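Local coordinates for protein aspartate aminotransferase (Thermotoga maritima, PDB 1O4S) that catalyses the pyridoxal-phosphate-dependent transfer of an amino group between L-aspartate and 2-oxoglutarate, giving oxaloacetate and L-glutamate, at residues F244-V255 with V282-V293. Numbering follows the deposited sequence.
Sequences FSKSHSMTGWRV and VAQYAALKALEV. With PLP (pyridoxal-5'-phosphate), chain M.
Trp253 lies against the alanine face of helix 281-290. Its CB heads for the helix, and with CG anti to the carbonyl carbon (chi1 -69°) the benzene half of the indole lands there. CE3 sits 3.6 Å from Ala283 CA; CZ3 is 3.7 Å from Ala286 CB, a methyl that packs over the face of the six-membered ring as a CH-pi contact. CH2, at the tip, lies 3.9 Å from Ala286 CB. Val282 CG1 closes the edge near CZ3, and NE1 is hydrogen-bonded to Thr55 OG1. One turn on from Ala283, Ala287 CB covers a face of Phe244 and meets Val255 CG1 at 3.6 Å. Ala290 CB stands over the centre of the His248 ring, while His248 NE2 gives a weak hydrogen bond to Val293 O (3.4 Å).

On the loop's other side Lys246 NZ is covalently joined to C4A of PLP, and Ser245 OG donates to phosphate O1P. Arg254 NH1 hydrogen-bonds O1P at 2.8 Å, bent to 152°, and NH2 hydrogen-bonds O3P at 2.8 Å, nearly straight at 169°; NH1 also donates to Thr251 O (3.0 Å). A leucine here would probably leave the phosphate without this two-pronged partner and Thr251 O without its donor. The helix side is thus largely apolar, methyls against flat rings, while Ser245, Lys246 and Arg254 serve PLP, the lysine link and phosphate-bound arginine as in other aminotransferases of this family.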
ATOM      1  N   PHE B 244     -14.793   2.322   2.367  1.00 28.19           N
ATOM      2  CA  PHE B 244     -15.452   2.889   3.546  1.00 28.18           C
ATOM      3  C   PHE B 244     -15.150   4.346   3.750  1.00 28.62           C
ATOM      4  O   PHE B 244     -15.726   5.001   4.631  1.00 28.83           O
ATOM      5  CB  PHE B 244     -15.046   2.076   4.787  1.00 28.40           C
ATOM      6  CG  PHE B 244     -15.521   0.683   4.724  1.00 28.86           C
ATOM      7  CD1 PHE B 244     -14.796  -0.268   4.001  1.00 31.45           C
ATOM      8  CD2 PHE B 244     -16.746   0.325   5.290  1.00 32.51           C
ATOM      9  CE1 PHE B 244     -15.243  -1.571   3.897  1.00 32.49           C
ATOM     10  CE2 PHE B 244     -17.221  -0.982   5.183  1.00 31.97           C
ATOM     11  CZ  PHE B 244     -16.473  -1.931   4.484  1.00 33.30           C
ATOM     12  N   SER B 245     -14.249   4.860   2.932  1.00 28.60           N
ATOM     13  CA  SER B 245     -13.697   6.191   3.152  1.00 29.39           C
ATOM     14  C   SER B 245     -14.781   7.257   3.134  1.00 30.30           C
ATOM     15  O   SER B 245     -14.840   8.088   4.010  1.00 31.00           O
ATOM     16  CB  SER B 245     -12.658   6.515   2.090  1.00 29.33           C
ATOM     17  OG  SER B 245     -11.400   5.956   2.410  1.00 30.93           O
ATOM     18  N   LYS B 246     -15.618   7.237   2.113  1.00 30.14           N
ATOM     19  CA  LYS B 246     -16.603   8.299   1.931  1.00 31.18           C
ATOM     20  C   LYS B 246     -17.901   7.961   2.604  1.00 30.66           C
ATOM     21  O   LYS B 246     -18.467   8.786   3.311  1.00 30.67           O
ATOM     22  CB  LYS B 246     -16.785   8.623   0.414  1.00 31.14           C
ATOM     23  CG  LYS B 246     -15.425   8.863  -0.368  1.00 31.39           C
ATOM     24  CD  LYS B 246     -14.559   9.941   0.267  1.00 36.46           C
ATOM     25  CE  LYS B 246     -13.122  10.098  -0.325  1.00 38.73           C
ATOM     26  NZ  LYS B 246     -13.011   9.556  -1.673  1.00 42.42           N
ATOM     27  N   SER B 247     -18.366   6.726   2.410  1.00 31.16           N
ATOM     28  CA  SER B 247     -19.632   6.284   2.948  1.00 31.04           C
ATOM     29  C   SER B 247     -19.684   6.349   4.467  1.00 30.78           C
ATOM     30  O   SER B 247     -20.753   6.567   5.009  1.00 30.32           O
ATOM     31  CB  SER B 247     -19.967   4.861   2.454  1.00 30.97           C
ATOM     32  OG  SER B 247     -19.036   3.914   2.964  1.00 34.18           O
ATOM     33  N   HIS B 248     -18.545   6.165   5.152  1.00 30.85           N
ATOM     34  CA  HIS B 248     -18.516   6.116   6.616  1.00 31.18           C
ATOM     35  C   HIS B 248     -17.531   7.073   7.219  1.00 30.67           C
ATOM     36  O   HIS B 248     -17.206   6.973   8.405  1.00 30.86           O
ATOM     37  CB  HIS B 248     -18.162   4.716   7.078  1.00 32.17           C
ATOM     38  CG  HIS B 248     -19.240   3.726   6.817  1.00 32.92           C
ATOM     39  ND1 HIS B 248     -19.286   2.964   5.670  1.00 38.30           N
ATOM     40  CD2 HIS B 248     -20.343   3.405   7.527  1.00 37.55           C
ATOM     41  CE1 HIS B 248     -20.343   2.173   5.709  1.00 36.44           C
ATOM     42  NE2 HIS B 248     -21.007   2.429   6.822  1.00 40.60           N
ATOM     43  N   SER B 249     -17.041   7.989   6.402  1.00 29.57           N
ATOM     44  CA  SER B 249     -16.083   8.963   6.849  1.00 30.14           C
ATOM     45  C   SER B 249     -14.905   8.292   7.570  1.00 30.41           C
ATOM     46  O   SER B 249     -14.568   8.645   8.711  1.00 30.69           O
ATOM     47  CB  SER B 249     -16.744   9.995   7.746  1.00 29.91           C
ATOM     48  OG  SER B 249     -16.013  11.190   7.736  1.00 30.59           O
ATOM     49  N   MET B 250     -14.348   7.280   6.913  1.00 29.46           N
ATOM     50  CA  MET B 250     -13.253   6.496   7.460  1.00 29.87           C
ATOM     51  C   MET B 250     -12.001   6.627   6.616  1.00 29.10           C
ATOM     52  O   MET B 250     -11.253   5.697   6.492  1.00 29.39           O
ATOM     53  CB  MET B 250     -13.679   5.031   7.583  1.00 29.73           C
ATOM     54  CG  MET B 250     -14.651   4.813   8.721  1.00 27.69           C
ATOM     55  SD  MET B 250     -15.287   3.125   8.775  1.00 29.25           S
ATOM     56  CE  MET B 250     -13.785   2.142   8.983  1.00 30.19           C
ATOM     57  N   THR B 251     -11.779   7.818   6.034  1.00 30.30           N
ATOM     58  CA  THR B 251     -10.681   8.038   5.078  1.00 28.91           C
ATOM     59  C   THR B 251      -9.312   7.652   5.624  1.00 27.49           C
ATOM     60  O   THR B 251      -8.538   7.040   4.900  1.00 27.82           O
ATOM     61  CB  THR B 251     -10.605   9.515   4.603  1.00 29.33           C
ATOM     62  OG1 THR B 251     -10.719  10.347   5.741  1.00 29.11           O
ATOM     63  CG2 THR B 251     -11.730   9.887   3.652  1.00 30.06           C
ATOM     64  N   GLY B 252      -9.004   8.013   6.871  1.00 26.92           N
ATOM     65  CA  GLY B 252      -7.720   7.705   7.465  1.00 26.79           C
ATOM     66  C   GLY B 252      -7.483   6.226   7.809  1.00 26.72           C
ATOM     67  O   GLY B 252      -6.370   5.857   8.076  1.00 26.36           O
ATOM     68  N   TRP B 253      -8.528   5.409   7.789  1.00 27.64           N
ATOM     69  CA  TRP B 253      -8.442   3.956   8.026  1.00 28.31           C
ATOM     70  C   TRP B 253      -7.806   3.189   6.864  1.00 28.50           C
ATOM     71  O   TRP B 253      -7.134   2.204   7.109  1.00 29.55           O
ATOM     72  CB  TRP B 253      -9.793   3.337   8.366  1.00 27.99           C
ATOM     73  CG  TRP B 253     -10.304   3.735   9.680  1.00 27.10           C
ATOM     74  CD1 TRP B 253     -11.137   4.794   9.972  1.00 24.87           C
ATOM     75  CD2 TRP B 253     -10.077   3.058  10.901  1.00 26.56           C
ATOM     76  NE1 TRP B 253     -11.434   4.798  11.311  1.00 25.70           N
ATOM     77  CE2 TRP B 253     -10.763   3.764  11.911  1.00 26.12           C
ATOM     78  CE3 TRP B 253      -9.335   1.924  11.258  1.00 26.77           C
ATOM     79  CZ2 TRP B 253     -10.727   3.374  13.238  1.00 26.28           C
ATOM     80  CZ3 TRP B 253      -9.295   1.551  12.582  1.00 26.97           C
ATOM     81  CH2 TRP B 253      -9.994   2.271  13.548  1.00 26.89           C
ATOM     82  N   ARG B 254      -7.955   3.714   5.648  1.00 28.66           N
ATOM     83  CA  ARG B 254      -7.493   3.123   4.390  1.00 28.64           C
ATOM     84  C   ARG B 254      -8.021   1.713   4.185  1.00 29.07           C
ATOM     85  O   ARG B 254      -7.224   0.776   4.185  1.00 30.02           O
ATOM     86  CB  ARG B 254      -5.951   3.137   4.265  1.00 28.75           C
ATOM     87  CG  ARG B 254      -5.249   4.364   4.863  1.00 28.14           C
ATOM     88  CD  ARG B 254      -5.540   5.701   4.208  1.00 29.42           C
ATOM     89  NE  ARG B 254      -5.432   5.645   2.757  1.00 27.90           N
ATOM     90  CZ  ARG B 254      -6.432   5.726   1.882  1.00 27.89           C
ATOM     91  NH1 ARG B 254      -7.683   5.895   2.278  1.00 26.92           N
ATOM     92  NH2 ARG B 254      -6.173   5.634   0.583  1.00 27.09           N
ATOM     93  N   VAL B 255      -9.344   1.570   4.056  1.00 29.07           N
ATOM     94  CA  VAL B 255      -9.983   0.298   3.754  1.00 30.38           C
ATOM     95  C   VAL B 255     -10.920   0.470   2.570  1.00 30.67           C
ATOM     96  O   VAL B 255     -11.889   1.230   2.625  1.00 30.25           O
ATOM     97  CB  VAL B 255     -10.864  -0.223   4.883  1.00 31.00           C
ATOM     98  CG1 VAL B 255     -11.294  -1.677   4.591  1.00 33.64           C
ATOM     99  CG2 VAL B 255     -10.196  -0.081   6.180  1.00 32.70           C
ATOM    100  N   VAL B 282      -6.427  -3.892  12.568  1.00 27.86           N
ATOM    101  CA  VAL B 282      -7.424  -3.088  13.265  1.00 27.74           C
ATOM    102  C   VAL B 282      -8.457  -2.547  12.276  1.00 27.66           C
ATOM    103  O   VAL B 282      -9.661  -2.634  12.518  1.00 27.19           O
ATOM    104  CB  VAL B 282      -6.808  -1.942  14.125  1.00 27.17           C
ATOM    105  CG1 VAL B 282      -7.879  -1.319  15.011  1.00 27.89           C
ATOM    106  CG2 VAL B 282      -5.656  -2.456  14.973  1.00 27.46           C
ATOM    107  N   ALA B 283      -7.973  -1.974  11.175  1.00 27.22           N
ATOM    108  CA  ALA B 283      -8.816  -1.434  10.127  1.00 26.87           C
ATOM    109  C   ALA B 283      -9.796  -2.500   9.578  1.00 26.54           C
ATOM    110  O   ALA B 283     -10.945  -2.224   9.292  1.00 26.14           O
ATOM    111  CB  ALA B 283      -7.946  -0.858   8.979  1.00 27.39           C
ATOM    112  N   GLN B 284      -9.325  -3.717   9.419  1.00 26.95           N
ATOM    113  CA  GLN B 284     -10.178  -4.784   8.931  1.00 27.54           C
ATOM    114  C   GLN B 284     -11.318  -5.005   9.874  1.00 27.40           C
ATOM    115  O   GLN B 284     -12.456  -5.092   9.417  1.00 28.31           O
ATOM    116  CB  GLN B 284      -9.409  -6.050   8.679  1.00 26.93           C
ATOM    117  CG  GLN B 284      -8.374  -5.886   7.611  1.00 28.34           C
ATOM    118  CD  GLN B 284      -7.781  -7.192   7.133  1.00 28.34           C
ATOM    119  OE1 GLN B 284      -8.495  -8.041   6.646  1.00 32.38           O
ATOM    120  NE2 GLN B 284      -6.480  -7.322   7.221  1.00 26.43           N
ATOM    121  N   TYR B 285     -11.050  -5.072  11.169  1.00 26.83           N
ATOM    122  CA  TYR B 285     -12.133  -5.228  12.127  1.00 28.59           C
ATOM    123  C   TYR B 285     -13.038  -4.022  12.215  1.00 28.40           C
ATOM    124  O   TYR B 285     -14.266  -4.171  12.364  1.00 27.31           O
ATOM    125  CB  TYR B 285     -11.625  -5.692  13.498  1.00 28.84           C
ATOM    126  CG  TYR B 285     -11.244  -7.164  13.406  1.00 32.24           C
ATOM    127  CD1 TYR B 285      -9.928  -7.557  13.240  1.00 32.12           C
ATOM    128  CD2 TYR B 285     -12.223  -8.154  13.415  1.00 36.59           C
ATOM    129  CE1 TYR B 285      -9.578  -8.879  13.122  1.00 34.48           C
ATOM    130  CE2 TYR B 285     -11.879  -9.487  13.299  1.00 38.68           C
ATOM    131  CZ  TYR B 285     -10.543  -9.829  13.159  1.00 37.65           C
ATOM    132  OH  TYR B 285     -10.179 -11.123  13.046  1.00 40.75           O
ATOM    133  N   ALA B 286     -12.463  -2.836  12.062  1.00 28.40           N
ATOM    134  CA  ALA B 286     -13.264  -1.619  12.022  1.00 28.54           C
ATOM    135  C   ALA B 286     -14.264  -1.669  10.820  1.00 28.03           C
ATOM    136  O   ALA B 286     -15.434  -1.379  10.972  1.00 27.36           O
ATOM    137  CB  ALA B 286     -12.364  -0.411  11.938  1.00 29.10           C
ATOM    138  N   ALA B 287     -13.776  -2.058   9.648  1.00 27.79           N
ATOM    139  CA  ALA B 287     -14.588  -2.150   8.445  1.00 28.58           C
ATOM    140  C   ALA B 287     -15.687  -3.215   8.538  1.00 28.40           C
ATOM    141  O   ALA B 287     -16.805  -3.024   8.095  1.00 27.99           O
ATOM    142  CB  ALA B 287     -13.676  -2.380   7.213  1.00 29.44           C
ATOM    143  N   LEU B 288     -15.381  -4.322   9.178  1.00 28.90           N
ATOM    144  CA  LEU B 288     -16.348  -5.384   9.345  1.00 29.37           C
ATOM    145  C   LEU B 288     -17.545  -4.840  10.155  1.00 29.00           C
ATOM    146  O   LEU B 288     -18.693  -5.056   9.784  1.00 28.76           O
ATOM    147  CB  LEU B 288     -15.664  -6.606   9.979  1.00 28.98           C
ATOM    148  CG  LEU B 288     -16.481  -7.844  10.314  1.00 32.81           C
ATOM    149  CD1 LEU B 288     -17.106  -8.453   9.054  1.00 34.32           C
ATOM    150  CD2 LEU B 288     -15.569  -8.844  10.997  1.00 33.47           C
ATOM    151  N   LYS B 289     -17.282  -4.066  11.203  1.00 27.84           N
ATOM    152  CA  LYS B 289     -18.343  -3.422  11.968  1.00 27.63           C
ATOM    153  C   LYS B 289     -19.032  -2.330  11.156  1.00 27.11           C
ATOM    154  O   LYS B 289     -20.239  -2.109  11.269  1.00 26.51           O
ATOM    155  CB  LYS B 289     -17.760  -2.837  13.265  1.00 28.20           C
ATOM    156  CG  LYS B 289     -18.739  -2.028  14.161  1.00 30.53           C
ATOM    157  CD  LYS B 289     -19.966  -2.833  14.657  1.00 34.30           C
ATOM    158  CE  LYS B 289     -19.606  -4.008  15.579  1.00 38.75           C
ATOM    159  NZ  LYS B 289     -20.807  -4.709  16.210  1.00 41.87           N
ATOM    160  N   ALA B 290     -18.261  -1.615  10.354  1.00 27.42           N
ATOM    161  CA  ALA B 290     -18.790  -0.538   9.528  1.00 28.20           C
ATOM    162  C   ALA B 290     -19.884  -1.022   8.594  1.00 28.80           C
ATOM    163  O   ALA B 290     -20.786  -0.258   8.316  1.00 28.87           O
ATOM    164  CB  ALA B 290     -17.738   0.115   8.750  1.00 27.67           C
ATOM    165  N   LEU B 291     -19.793  -2.267   8.125  1.00 29.31           N
ATOM    166  CA  LEU B 291     -20.836  -2.889   7.321  1.00 30.71           C
ATOM    167  C   LEU B 291     -22.214  -2.856   7.989  1.00 31.89           C
ATOM    168  O   LEU B 291     -23.234  -2.751   7.312  1.00 32.14           O
ATOM    169  CB  LEU B 291     -20.464  -4.330   7.004  1.00 30.63           C
ATOM    170  CG  LEU B 291     -19.349  -4.511   5.979  1.00 31.67           C
ATOM    171  CD1 LEU B 291     -18.890  -5.946   6.000  1.00 33.35           C
ATOM    172  CD2 LEU B 291     -19.828  -4.119   4.585  1.00 33.37           C
ATOM    173  N   GLU B 292     -22.239  -2.909   9.322  1.00 32.55           N
ATOM    174  CA  GLU B 292     -23.480  -2.858  10.075  1.00 33.48           C
ATOM    175  C   GLU B 292     -24.002  -1.440  10.381  1.00 32.60           C
ATOM    176  O   GLU B 292     -25.089  -1.292  10.942  1.00 31.99           O
ATOM    177  CB  GLU B 292     -23.295  -3.576  11.410  1.00 33.72           C
ATOM    178  CG  GLU B 292     -22.853  -5.012  11.300  1.00 38.63           C
ATOM    179  CD  GLU B 292     -22.419  -5.592  12.650  1.00 43.75           C
ATOM    180  OE1 GLU B 292     -23.009  -5.241  13.684  1.00 43.90           O
ATOM    181  OE2 GLU B 292     -21.463  -6.404  12.671  1.00 50.70           O
ATOM    182  N   VAL B 293     -23.242  -0.413  10.032  1.00 31.61           N
ATOM    183  CA  VAL B 293     -23.498   0.932  10.499  1.00 32.12           C
ATOM    184  C   VAL B 293     -24.278   1.747   9.447  1.00 32.11           C
ATOM    185  O   VAL B 293     -23.959   1.764   8.269  1.00 33.07           O
ATOM    186  CB  VAL B 293     -22.174   1.618  10.935  1.00 32.67           C
ATOM    187  CG1 VAL B 293     -22.373   3.089  11.186  1.00 33.19           C
ATOM    188  CG2 VAL B 293     -21.565   0.898  12.210  1.00 31.93           C
TER
HETATM  189  N1  PLP M1234     -11.993   7.742  -6.186  1.00 41.90           N
HETATM  190  C2  PLP M1234     -12.373   9.061  -6.039  1.00 42.37           C
HETATM  191  C2A PLP M1234     -12.829   9.749  -7.292  1.00 37.49           C
HETATM  192  C3  PLP M1234     -12.293   9.708  -4.795  1.00 41.54           C
HETATM  193  O3  PLP M1234     -12.643  10.877  -4.684  1.00 38.85           O
HETATM  194  C4  PLP M1234     -11.876   8.995  -3.660  1.00 44.94           C
HETATM  195  C4A PLP M1234     -11.814   9.698  -2.285  1.00 46.18           C
HETATM  196  C5  PLP M1234     -11.520   7.638  -3.858  1.00 46.14           C
HETATM  197  C6  PLP M1234     -11.580   7.045  -5.117  1.00 42.92           C
HETATM  198  C5A PLP M1234     -11.044   6.682  -2.786  1.00 46.10           C
HETATM  199  O4P PLP M1234     -10.119   7.017  -1.766  1.00 37.20           O
HETATM  200  P   PLP M1234      -9.721   5.985  -0.608  1.00 31.61           P
HETATM  201  O1P PLP M1234      -9.614   6.905   0.552  1.00 30.66           O
HETATM  202  O2P PLP M1234     -10.753   4.942  -0.480  1.00 32.00           O
HETATM  203  O3P PLP M1234      -8.407   5.541  -1.118  1.00 30.96           O